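Local coordinates for xylulose kinase (Bifidobacterium adolescentis ATCC 15703, PDB 3I8B), which probably catalyses the ATP-dependent phosphorylation of D-xylulose to D-xylulose 5-phosphate as a member of the FGGY carbohydrate kinase family, at residues A465-A470 with P480-T485; T5-V10 with T22-G27; G265-P270 with W471-E476. All blocks are in the same frame, centred on the assembly; numbering follows the deposited sequence.

Contact 1 of 3, residues A465-A470 with P480-T485; sequences AARQAA and PAWQLT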
ATOM      1  N   ALA A 465     -13.043  -3.370  -2.533  1.00 10.21           N
ATOM      2  CA  ALA A 465     -13.182  -4.823  -2.521  1.00 10.26           C
ATOM      3  C   ALA A 465     -14.577  -5.246  -2.992  1.00 11.99           C
ATOM      4  O   ALA A 465     -14.714  -6.233  -3.725  1.00  9.01           O
ATOM      5  CB  ALA A 465     -12.852  -5.409  -1.140  1.00  7.42           C
ATOM      6  N   ALA A 466     -15.606  -4.502  -2.589  1.00  9.90           N
ATOM      7  CA  ALA A 466     -16.954  -4.814  -3.050  1.00  9.61           C
ATOM      8  C   ALA A 466     -17.063  -4.576  -4.545  1.00  8.21           C
ATOM      9  O   ALA A 466     -17.732  -5.325  -5.245  1.00 10.31           O
ATOM     10  CB  ALA A 466     -18.015  -3.974  -2.292  1.00  8.47           C
ATOM     11  N   ARG A 467     -16.406  -3.528  -5.034  1.00  8.74           N
ATOM     12  CA  ARG A 467     -16.432  -3.212  -6.464  1.00 10.52           C
ATOM     13  C   ARG A 467     -15.775  -4.319  -7.271  1.00  9.73           C
ATOM     14  O   ARG A 467     -16.221  -4.663  -8.369  1.00  9.97           O
ATOM     15  CB  ARG A 467     -15.757  -1.859  -6.749  1.00 13.91           C
ATOM     16  CG  ARG A 467     -16.067  -1.291  -8.131  1.00 12.81           C
ATOM     17  CD  ARG A 467     -15.427   0.093  -8.389  1.00 15.69           C
ATOM     18  NE  ARG A 467     -15.753   0.555  -9.740  1.00 17.68           N
ATOM     19  CZ  ARG A 467     -14.943   1.251 -10.537  1.00 16.89           C
ATOM     20  NH1 ARG A 467     -13.727   1.590 -10.131  1.00 16.59           N
ATOM     21  NH2 ARG A 467     -15.349   1.608 -11.750  1.00 13.56           N
ATOM     22  N   GLN A 468     -14.733  -4.908  -6.717  1.00  8.59           N
ATOM     23  CA  GLN A 468     -14.039  -5.971  -7.430  1.00  9.95           C
ATOM     24  C   GLN A 468     -14.866  -7.244  -7.434  1.00  9.29           C
ATOM     25  O   GLN A 468     -14.902  -7.964  -8.432  1.00 11.37           O
ATOM     26  CB  GLN A 468     -12.660  -6.236  -6.819  1.00  9.83           C
ATOM     27  CG  GLN A 468     -11.878  -7.358  -7.522  1.00  7.81           C
ATOM     28  CD  GLN A 468     -10.778  -7.926  -6.624  1.00  9.92           C
ATOM     29  OE1 GLN A 468     -11.062  -8.586  -5.626  1.00  8.21           O
ATOM     30  NE2 GLN A 468      -9.517  -7.662  -6.979  1.00  8.44           N
ATOM     31  N   ALA A 469     -15.521  -7.531  -6.316  1.00 10.39           N
ATOM     32  CA  ALA A 469     -16.407  -8.698  -6.255  1.00 10.57           C
ATOM     33  C   ALA A 469     -17.586  -8.524  -7.223  1.00 10.60           C
ATOM     34  O   ALA A 469     -17.972  -9.464  -7.924  1.00 10.16           O
ATOM     35  CB  ALA A 469     -16.906  -8.922  -4.835  1.00  6.54           C
ATOM     36  N   ALA A 470     -18.155  -7.319  -7.263  1.00 12.06           N
ATOM     37  CA  ALA A 470     -19.228  -7.031  -8.224  1.00 10.18           C
ATOM     38  C   ALA A 470     -18.732  -7.114  -9.681  1.00 10.49           C
ATOM     39  O   ALA A 470     -19.431  -7.607 -10.576  1.00 10.62           O
ATOM     40  CB  ALA A 470     -19.859  -5.686  -7.934  1.00  9.97           C
ATOM     41  N   PRO A 480     -17.765  -2.148 -12.253  1.00 19.06           N
ATOM     42  CA  PRO A 480     -19.028  -1.456 -11.989  1.00 19.33           C
ATOM     43  C   PRO A 480     -18.871   0.060 -11.961  1.00 18.42           C
ATOM     44  O   PRO A 480     -18.043   0.577 -11.208  1.00 17.48           O
ATOM     45  CB  PRO A 480     -19.406  -1.965 -10.591  1.00 17.80           C
ATOM     46  CG  PRO A 480     -18.828  -3.320 -10.542  1.00 16.85           C
ATOM     47  CD  PRO A 480     -17.539  -3.251 -11.303  1.00 18.13           C
ATOM     48  N   ALA A 481     -19.672   0.763 -12.756  1.00 17.48           N
ATOM     49  CA  ALA A 481     -19.654   2.224 -12.773  1.00 17.65           C
ATOM     50  C   ALA A 481     -20.433   2.839 -11.606  1.00 21.10           C
ATOM     51  O   ALA A 481     -21.498   3.426 -11.812  1.00 20.68           O
ATOM     52  CB  ALA A 481     -20.201   2.734 -14.093  1.00 23.62           C
ATOM     53  N   TRP A 482     -19.899   2.722 -10.390  1.00 19.20           N
ATOM     54  CA  TRP A 482     -20.578   3.224  -9.192  1.00 16.85           C
ATOM     55  C   TRP A 482     -20.442   4.748  -9.003  1.00 22.66           C
ATOM     56  O   TRP A 482     -19.416   5.343  -9.338  1.00 22.13           O
ATOM     57  CB  TRP A 482     -20.086   2.488  -7.928  1.00 15.69           C
ATOM     58  CG  TRP A 482     -20.484   1.027  -7.869  1.00 14.71           C
ATOM     59  CD1 TRP A 482     -21.380   0.392  -8.686  1.00 16.67           C
ATOM     60  CD2 TRP A 482     -20.023   0.033  -6.932  1.00 13.73           C
ATOM     61  NE1 TRP A 482     -21.501  -0.927  -8.322  1.00 14.55           N
ATOM     62  CE2 TRP A 482     -20.684  -1.174  -7.246  1.00 13.35           C
ATOM     63  CE3 TRP A 482     -19.120   0.049  -5.857  1.00 12.68           C
ATOM     64  CZ2 TRP A 482     -20.466  -2.357  -6.532  1.00 11.65           C
ATOM     65  CZ3 TRP A 482     -18.902  -1.127  -5.147  1.00  9.41           C
ATOM     66  CH2 TRP A 482     -19.574  -2.310  -5.484  1.00 11.36           C
ATOM     67  N   GLN A 483     -21.490   5.368  -8.469  1.00 23.82           N
ATOM     68  CA  GLN A 483     -21.450   6.785  -8.129  1.00 28.17           C
ATOM     69  C   GLN A 483     -20.392   7.049  -7.071  1.00 26.59           C
ATOM     70  O   GLN A 483     -20.282   6.319  -6.084  1.00 27.85           O
ATOM     71  CB  GLN A 483     -22.809   7.272  -7.610  1.00 31.60           C
ATOM     72  CG  GLN A 483     -23.673   7.972  -8.652  1.00 41.13           C
ATOM     73  CD  GLN A 483     -23.156   9.357  -9.023  1.00 49.94           C
ATOM     74  OE1 GLN A 483     -23.087   9.711 -10.205  1.00 51.87           O
ATOM     75  NE2 GLN A 483     -22.790  10.145  -8.013  1.00 45.91           N
ATOM     76  N   LEU A 484     -19.625   8.109  -7.285  1.00 26.64           N
ATOM     77  CA  LEU A 484     -18.631   8.554  -6.323  1.00 29.57           C
ATOM     78  C   LEU A 484     -19.070   9.876  -5.709  1.00 28.73           C
ATOM     79  O   LEU A 484     -19.485  10.787  -6.429  1.00 33.17           O
ATOM     80  CB  LEU A 484     -17.296   8.738  -7.031  1.00 24.81           C
ATOM     81  CG  LEU A 484     -16.881   7.495  -7.815  1.00 29.25           C
ATOM     82  CD1 LEU A 484     -15.965   7.857  -8.964  1.00 25.83           C
ATOM     83  CD2 LEU A 484     -16.250   6.456  -6.884  1.00 22.28           C
ATOM     84  N   THR A 485     -18.986   9.984  -4.388  1.00 25.75           N
ATOM     85  CA  THR A 485     -19.308  11.239  -3.717  1.00 25.59           C
ATOM     86  C   THR A 485     -18.058  12.117  -3.560  1.00 28.84           C
ATOM     87  O   THR A 485     -17.022  11.670  -3.058  1.00 23.22           O
ATOM     88  CB  THR A 485     -19.987  11.004  -2.350  1.00 30.54           C
ATOM     89  OG1 THR A 485     -21.189  10.251  -2.540  1.00 34.01           O
ATOM     90  CG2 THR A 485     -20.347  12.329  -1.689  1.00 31.46           C
TER

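Contact 2 of 3, residues T5-V10 with T22-G27; sequences TLVAGV and TDAETG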
ATOM      1  N   THR A   5     -29.234  -8.433  -5.698  1.00 12.64           N
ATOM      2  CA  THR A   5     -27.891  -9.008  -5.715  1.00 14.99           C
ATOM      3  C   THR A   5     -26.923  -8.194  -4.856  1.00  9.61           C
ATOM      4  O   THR A   5     -26.768  -6.993  -5.042  1.00  8.81           O
ATOM      5  CB  THR A   5     -27.364  -9.106  -7.143  1.00 12.82           C
ATOM      6  OG1 THR A   5     -28.362  -9.731  -7.953  1.00 10.72           O
ATOM      7  CG2 THR A   5     -26.066  -9.959  -7.204  1.00 11.67           C
ATOM      8  N   LEU A   6     -26.292  -8.871  -3.903  1.00  9.43           N
ATOM      9  CA  LEU A   6     -25.405  -8.234  -2.949  1.00 10.11           C
ATOM     10  C   LEU A   6     -24.003  -8.815  -3.103  1.00 12.78           C
ATOM     11  O   LEU A   6     -23.848  -9.985  -3.451  1.00  9.93           O
ATOM     12  CB  LEU A   6     -25.899  -8.506  -1.527  1.00 10.20           C
ATOM     13  CG  LEU A   6     -27.243  -7.902  -1.093  1.00 13.80           C
ATOM     14  CD1 LEU A   6     -27.559  -8.296   0.356  1.00 11.81           C
ATOM     15  CD2 LEU A   6     -27.216  -6.375  -1.244  1.00 14.06           C
ATOM     16  N   VAL A   7     -22.997  -7.987  -2.852  1.00 11.11           N
ATOM     17  CA  VAL A   7     -21.624  -8.448  -2.692  1.00 12.63           C
ATOM     18  C   VAL A   7     -21.119  -7.959  -1.334  1.00 14.01           C
ATOM     19  O   VAL A   7     -21.804  -7.192  -0.628  1.00 12.68           O
ATOM     20  CB  VAL A   7     -20.667  -7.942  -3.816  1.00  9.80           C
ATOM     21  CG1 VAL A   7     -21.069  -8.504  -5.179  1.00 11.74           C
ATOM     22  CG2 VAL A   7     -20.631  -6.436  -3.848  1.00 11.46           C
ATOM     23  N   ALA A   8     -19.923  -8.400  -0.962  1.00  9.99           N
ATOM     24  CA  ALA A   8     -19.343  -7.976   0.303  1.00 10.01           C
ATOM     25  C   ALA A   8     -17.893  -7.611   0.073  1.00  9.33           C
ATOM     26  O   ALA A   8     -17.141  -8.367  -0.547  1.00  8.87           O
ATOM     27  CB  ALA A   8     -19.463  -9.070   1.338  1.00  9.44           C
ATOM     28  N   GLY A   9     -17.518  -6.428   0.539  1.00  8.61           N
ATOM     29  CA  GLY A   9     -16.136  -5.992   0.504  1.00  8.92           C
ATOM     30  C   GLY A   9     -15.611  -6.110   1.916  1.00  9.49           C
ATOM     31  O   GLY A   9     -16.192  -5.555   2.862  1.00  8.72           O
ATOM     32  N   VAL A  10     -14.532  -6.868   2.067  1.00  9.57           N
ATOM     33  CA  VAL A  10     -13.880  -7.017   3.357  1.00  9.35           C
ATOM     34  C   VAL A  10     -12.593  -6.214   3.343  1.00 12.33           C
ATOM     35  O   VAL A  10     -11.820  -6.267   2.370  1.00  9.58           O
ATOM     36  CB  VAL A  10     -13.569  -8.495   3.687  1.00  8.83           C
ATOM     37  CG1 VAL A  10     -12.954  -8.609   5.064  1.00  8.09           C
ATOM     38  CG2 VAL A  10     -14.834  -9.343   3.602  1.00  9.87           C
ATOM     39  N   THR A  22     -22.821  -4.838   0.184  1.00 10.69           N
ATOM     40  CA  THR A  22     -23.166  -3.742  -0.708  1.00 12.67           C
ATOM     41  C   THR A  22     -23.937  -4.168  -1.949  1.00 12.92           C
ATOM     42  O   THR A  22     -23.832  -5.308  -2.409  1.00 11.64           O
ATOM     43  CB  THR A  22     -21.918  -2.834  -1.054  1.00 15.13           C
ATOM     44  OG1 THR A  22     -21.628  -2.833  -2.453  1.00 15.09           O
ATOM     45  CG2 THR A  22     -20.713  -3.241  -0.289  1.00  8.59           C
ATOM     46  N   ASP A  23     -24.717  -3.231  -2.480  1.00 13.67           N
ATOM     47  CA  ASP A  23     -25.509  -3.465  -3.683  1.00 11.43           C
ATOM     48  C   ASP A  23     -24.592  -3.609  -4.894  1.00 14.13           C
ATOM     49  O   ASP A  23     -23.813  -2.706  -5.203  1.00 14.68           O
ATOM     50  CB  ASP A  23     -26.479  -2.303  -3.874  1.00 15.46           C
ATOM     51  CG  ASP A  23     -27.441  -2.528  -5.017  1.00 15.17           C
ATOM     52  OD1 ASP A  23     -27.007  -2.477  -6.181  1.00 14.12           O
ATOM     53  OD2 ASP A  23     -28.632  -2.753  -4.742  1.00 16.19           O
ATOM     54  N   ALA A  24     -24.668  -4.752  -5.568  1.00 12.13           N
ATOM     55  CA  ALA A  24     -23.750  -5.048  -6.665  1.00 11.72           C
ATOM     56  C   ALA A  24     -23.915  -4.055  -7.814  1.00 15.11           C
ATOM     57  O   ALA A  24     -22.961  -3.683  -8.506  1.00 12.88           O
ATOM     58  CB  ALA A  24     -23.971  -6.459  -7.162  1.00 11.63           C
ATOM     59  N   GLU A  25     -25.140  -3.612  -8.018  1.00 15.96           N
ATOM     60  CA  GLU A  25     -25.413  -2.746  -9.152  1.00 16.75           C
ATOM     61  C   GLU A  25     -25.048  -1.283  -8.884  1.00 14.19           C
ATOM     62  O   GLU A  25     -24.545  -0.597  -9.776  1.00 14.80           O
ATOM     63  CB  GLU A  25     -26.876  -2.884  -9.549  1.00 17.76           C
ATOM     64  CG  GLU A  25     -27.289  -2.117 -10.772  1.00 16.90           C
ATOM     65  CD  GLU A  25     -28.733  -2.410 -11.100  1.00 19.41           C
ATOM     66  OE1 GLU A  25     -29.604  -1.595 -10.723  1.00 21.55           O
ATOM     67  OE2 GLU A  25     -28.993  -3.478 -11.691  1.00 18.21           O
ATOM     68  N   THR A  26     -25.283  -0.815  -7.659  1.00 13.57           N
ATOM     69  CA  THR A  26     -25.133   0.608  -7.348  1.00 16.11           C
ATOM     70  C   THR A  26     -23.947   0.979  -6.457  1.00 16.22           C
ATOM     71  O   THR A  26     -23.560   2.150  -6.406  1.00 12.17           O
ATOM     72  CB  THR A  26     -26.383   1.159  -6.635  1.00 13.96           C
ATOM     73  OG1 THR A  26     -26.495   0.553  -5.342  1.00 14.01           O
ATOM     74  CG2 THR A  26     -27.642   0.875  -7.462  1.00 17.08           C
ATOM     75  N   GLY A  27     -23.401   0.006  -5.733  1.00 14.98           N
ATOM     76  CA  GLY A  27     -22.353   0.289  -4.759  1.00 12.74           C
ATOM     77  C   GLY A  27     -22.893   0.785  -3.427  1.00 15.92           C
ATOM     78  O   GLY A  27     -22.127   1.054  -2.497  1.00 11.78           O
TER
HETATM   79  O   HOH W   1     -27.821  -5.423  -7.075  1.00 12.66           O

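Contact 3 of 3, residues G265-P270 with W471-E476; sequences GCLLAP and WVLSGE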
ATOM      1  N   GLY A 265     -24.086 -19.948  -4.689  1.00 12.81           N
ATOM      2  CA  GLY A 265     -23.273 -19.616  -3.522  1.00 13.06           C
ATOM      3  C   GLY A 265     -22.517 -18.313  -3.708  1.00 11.97           C
ATOM      4  O   GLY A 265     -22.890 -17.494  -4.540  1.00 12.16           O
ATOM      5  N   CYS A 266     -21.441 -18.134  -2.946  1.00 10.18           N
ATOM      6  CA  CYS A 266     -20.666 -16.903  -2.958  1.00  9.10           C
ATOM      7  C   CYS A 266     -19.285 -17.130  -3.575  1.00 12.47           C
ATOM      8  O   CYS A 266     -18.436 -17.832  -2.990  1.00 11.46           O
ATOM      9  CB  CYS A 266     -20.517 -16.378  -1.535  1.00  9.02           C
ATOM     10  SG  CYS A 266     -19.609 -14.843  -1.399  1.00  9.64           S
ATOM     11  N   LEU A 267     -19.065 -16.566  -4.761  1.00  7.54           N
ATOM     12  CA  LEU A 267     -17.750 -16.680  -5.376  1.00 13.67           C
ATOM     13  C   LEU A 267     -16.746 -15.793  -4.658  1.00 10.76           C
ATOM     14  O   LEU A 267     -17.116 -14.880  -3.920  1.00 10.46           O
ATOM     15  CB  LEU A 267     -17.790 -16.371  -6.876  1.00 13.49           C
ATOM     16  CG  LEU A 267     -18.220 -15.008  -7.396  1.00 15.43           C
ATOM     17  CD1 LEU A 267     -17.064 -14.012  -7.337  1.00 16.42           C
ATOM     18  CD2 LEU A 267     -18.693 -15.178  -8.837  1.00 14.80           C
ATOM     19  N   LEU A 268     -15.472 -16.075  -4.861  1.00 10.03           N
ATOM     20  CA  LEU A 268     -14.429 -15.265  -4.255  1.00 10.33           C
ATOM     21  C   LEU A 268     -13.698 -14.538  -5.367  1.00  9.74           C
ATOM     22  O   LEU A 268     -13.247 -15.158  -6.337  1.00 10.67           O
ATOM     23  CB  LEU A 268     -13.467 -16.128  -3.425  1.00  5.72           C
ATOM     24  CG  LEU A 268     -14.074 -16.841  -2.206  1.00  9.08           C
ATOM     25  CD1 LEU A 268     -13.104 -17.872  -1.566  1.00  5.90           C
ATOM     26  CD2 LEU A 268     -14.550 -15.814  -1.158  1.00  7.98           C
ATOM     27  N   ALA A 269     -13.621 -13.219  -5.243  1.00  8.03           N
ATOM     28  CA  ALA A 269     -12.830 -12.398  -6.152  1.00  9.78           C
ATOM     29  C   ALA A 269     -11.372 -12.415  -5.681  1.00 10.50           C
ATOM     30  O   ALA A 269     -11.089 -12.873  -4.577  1.00  9.58           O
ATOM     31  CB  ALA A 269     -13.386 -10.963  -6.202  1.00 10.37           C
ATOM     32  N   PRO A 270     -10.440 -11.945  -6.528  1.00 10.39           N
ATOM     33  CA  PRO A 270      -9.025 -12.141  -6.203  1.00  8.97           C
ATOM     34  C   PRO A 270      -8.572 -11.422  -4.926  1.00  9.90           C
ATOM     35  O   PRO A 270      -7.599 -11.855  -4.316  1.00  7.70           O
ATOM     36  CB  PRO A 270      -8.310 -11.561  -7.418  1.00  9.27           C
ATOM     37  CG  PRO A 270      -9.285 -11.759  -8.541  1.00 10.97           C
ATOM     38  CD  PRO A 270     -10.624 -11.473  -7.914  1.00  9.27           C
ATOM     39  N   TRP A 471     -17.518  -6.653  -9.916  1.00 10.76           N
ATOM     40  CA  TRP A 471     -16.889  -6.758 -11.232  1.00 10.34           C
ATOM     41  C   TRP A 471     -16.781  -8.219 -11.692  1.00 12.50           C
ATOM     42  O   TRP A 471     -17.211  -8.566 -12.802  1.00 12.34           O
ATOM     43  CB  TRP A 471     -15.503  -6.105 -11.176  1.00 10.82           C
ATOM     44  CG  TRP A 471     -14.784  -5.940 -12.504  1.00 12.69           C
ATOM     45  CD1 TRP A 471     -15.281  -6.162 -13.763  1.00 14.73           C
ATOM     46  CD2 TRP A 471     -13.445  -5.457 -12.681  1.00 13.58           C
ATOM     47  NE1 TRP A 471     -14.318  -5.866 -14.712  1.00 14.96           N
ATOM     48  CE2 TRP A 471     -13.185  -5.427 -14.067  1.00 18.20           C
ATOM     49  CE3 TRP A 471     -12.442  -5.050 -11.796  1.00 17.13           C
ATOM     50  CZ2 TRP A 471     -11.953  -5.007 -14.586  1.00 19.59           C
ATOM     51  CZ3 TRP A 471     -11.220  -4.643 -12.308  1.00 15.02           C
ATOM     52  CH2 TRP A 471     -10.987  -4.622 -13.693  1.00 15.96           C
ATOM     53  N   VAL A 472     -16.217  -9.071 -10.841  1.00 10.58           N
ATOM     54  CA  VAL A 472     -16.075 -10.496 -11.145  1.00 10.07           C
ATOM     55  C   VAL A 472     -17.455 -11.144 -11.348  1.00 11.05           C
ATOM     56  O   VAL A 472     -17.689 -11.865 -12.322  1.00 13.30           O
ATOM     57  CB  VAL A 472     -15.304 -11.253 -10.023  1.00  9.85           C
ATOM     58  CG1 VAL A 472     -15.285 -12.743 -10.310  1.00 10.97           C
ATOM     59  CG2 VAL A 472     -13.874 -10.705  -9.893  1.00 12.13           C
ATOM     60  N   LEU A 473     -18.370 -10.875 -10.427  1.00 11.18           N
ATOM     61  CA  LEU A 473     -19.715 -11.423 -10.511  1.00 12.87           C
ATOM     62  C   LEU A 473     -20.421 -11.051 -11.818  1.00 12.70           C
ATOM     63  O   LEU A 473     -21.169 -11.858 -12.365  1.00 11.38           O
ATOM     64  CB  LEU A 473     -20.542 -10.966  -9.307  1.00 10.45           C
ATOM     65  CG  LEU A 473     -22.014 -11.376  -9.204  1.00 14.55           C
ATOM     66  CD1 LEU A 473     -22.209 -12.907  -9.252  1.00 12.55           C
ATOM     67  CD2 LEU A 473     -22.615 -10.798  -7.937  1.00 11.87           C
ATOM     68  N   SER A 474     -20.191  -9.837 -12.315  1.00 10.55           N
ATOM     69  CA  SER A 474     -20.915  -9.341 -13.495  1.00 12.84           C
ATOM     70  C   SER A 474     -20.399  -9.940 -14.802  1.00 16.81           C
ATOM     71  O   SER A 474     -21.148 -10.057 -15.791  1.00 12.27           O
ATOM     72  CB  SER A 474     -20.792  -7.826 -13.597  1.00 15.18           C
ATOM     73  OG  SER A 474     -19.544  -7.485 -14.177  1.00 16.26           O
ATOM     74  N   GLY A 475     -19.109 -10.279 -14.807  1.00 12.13           N
ATOM     75  CA  GLY A 475     -18.462 -10.872 -15.965  1.00 13.76           C
ATOM     76  C   GLY A 475     -18.218  -9.878 -17.082  1.00 12.90           C
ATOM     77  O   GLY A 475     -17.779 -10.236 -18.167  1.00 15.34           O
ATOM     78  N   GLU A 476     -18.503  -8.615 -16.817  1.00 15.95           N
ATOM     79  CA  GLU A 476     -18.259  -7.577 -17.803  1.00 17.01           C
ATOM     80  C   GLU A 476     -16.796  -7.119 -17.823  1.00 21.61           C
ATOM     81  O   GLU A 476     -16.045  -7.315 -16.859  1.00 16.13           O
ATOM     82  CB  GLU A 476     -19.225  -6.412 -17.576  1.00 19.32           C
ATOM     83  CG  GLU A 476     -20.642  -6.778 -17.990  1.00 22.35           C
ATOM     84  CD  GLU A 476     -21.719  -5.911 -17.345  1.00 33.95           C
ATOM     85  OE1 GLU A 476     -21.396  -5.051 -16.494  1.00 32.16           O
ATOM     86  OE2 GLU A 476     -22.905  -6.107 -17.699  1.00 35.85           O
TER

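Contact 1 of 3, residues A465-A470 with P480-T485
Helix 460-474, which packs on the sheet holding strands 6-12 and 16-23, is clasped here by the loop that leaves it for strand 486-490. Arg-467 reaches Pro-480 O side-on: NE lies 2.7 Å from Pro-480 O, in the carbonyl plane, and NH2 meets the same oxygen at 2.9 Å from above that plane. The chain runs straight from CG to NE, with CG anti to the backbone N (chi1 -164°), which brings the guanidinium alongside the Pro-480 carbonyl. Arg-467 CG passes over a face of the Trp-482 indole, 4.2 Å from the centre of its six-membered ring, a CH-pi contact; Pro-480 CB adds to that face near its rim. Trp-482 CH2 lies 3.4 Å from Arg-467 CA, with Ala-466 CB at the ring edge, in plane. Ala-470 CB fits against Pro-480 CG and Trp-482 CZ2, 3.7 Å from each. Arg-467 NH1 has a second carbonyl, that of Leu-280, while Trp-482 NE1 donates to Ala-24 O. With an alanine for Arg-467, Pro-480 and Leu-280 would lose their shared guanidinium and the loop would probably be held less firmly. Ala-481 centres an inverse gamma turn in this helix-loop-strand connection of the actin-like ATPase fold.

Contact 2 of 3, residues T5-V10 with T22-G27
The amides of Val-7 and Thr-22 pair across an antiparallel hairpin, strands 6-12 and 16-23, Val-7 N nearly in line with the Thr-22 carbonyl and Thr-22 N tilted 23° from the plane of the Val-7 carbonyl. Both side chains stand on the sheet face that helix 460-474 covers through Ala-466. As a hydrogen-bonded pair, the two residues exchange bonds in both directions: Val-7 N to Thr-22 O at 2.8 Å and Thr-22 N to Val-7 O at 2.7 Å. Leu-6 and Asp-23 form the adjoining non-hydrogen-bonded pair; their side chains diverge, and Leu-6 touches Val-30 and Arg-31 of strand 29-36, beyond strand 16-23. Val-7 forks over its partners: CG2 comes to 4.0 Å from Thr-22 OG1, the two side chains crossing obliquely, while CG1 meets Ala-24 CB at 4.1 Å. That Thr-22 hydroxyl is buried with no polar partner in the model. Past the strand the chain turns away, yet Ala-24 N still reaches back to Thr-5 O at 3.1 Å. The flat carboxylate of Asp-23 organises this turn as an Asx motif: Thr-26 N donates to OD1 from the anti side, 28° out of the carboxylate plane, and OD2 forms a salt bridge with Arg-4. At the open end of the hairpin a water bridges the two segments, donating to Thr-5 O at 2.8 Å and to Asp-23 OD1 at 3.2 Å.

Contact 3 of 3, residues G265-P270 with W471-E476
Leu-267 holds its CG between its own backbone N and carbonyl carbon (chi1 62°), and Val-472 sets CG1 anti to its backbone N (chi1 175°); these two torsions bring Leu-267 CD1 and Val-472 CG1 to 3.7 Å, the side chains crossing at a slant. The other valine branch does a separate job. Val-472 CG2 reaches Ala-269 CB, 3.7 Å away, and Pro-270 CD of the proline ring, 3.9 Å away, so one beta-branched residue straddles the strand from Leu-267 to Pro-270. Leu-473 adds a looser edge, its CD1 being 4.2 Å from Leu-267 CD2. The strand belongs to 267-273, an outermost strand of the five-stranded sheet that also holds strands 6-12 and 65-72, and the helix is the last turn of 460-474, which comes from the C-terminal part of the chain and lies on that sheet. Leu-267 is bonded through its backbone to Ser-66 and Leu-68 of the neighbouring strand, whose Ala-67 and Ala-69 side chains touch Leu-267 and Ala-269. The helix ends two residues after Val-472, at Ser-474; Gly-475 leaves it with positive phi, and Ser-474 OG makes an ST turn, accepting from Glu-476 N at 3.1 Å while donating to Trp-471 O at 2.9 Å. Trp-471 O also takes Gly-475 N, from the same face of its plane, so the helix end is closed by its own polar groups. Across the contact methyls and methylenes alone meet. With no hydrogen bond between the segments, the contact depends on van der Waals fit and on burial of apolar surface in a seam between helix and sheet.

Contacts 1 and 3 share helix 460-474; contact 2 joins strands of the sheet beneath it, and its Val-7 and Thr-22 touch Ala-466. Contacts 1 and 2 are closest, their centres 8 Å apart, with Trp-482 CD2 packed 3.2 Å from Gly-27 CA. Contact 3 continues along the helix: its centre is 12 Å from that of contact 1 and 11 Å from that of contact 2, where Thr-5 CG2 meets Leu-473 CD2 at 3.6 Å. The side chains of Ala-466 and Thr-22 each lie about 10 Å from that of Asp-11, predicted to be important for activity. The side chain of Pro-270 is about 12 Å from the bound magnesium ion and about 9 Å from that of Thr-241, one of its ligands.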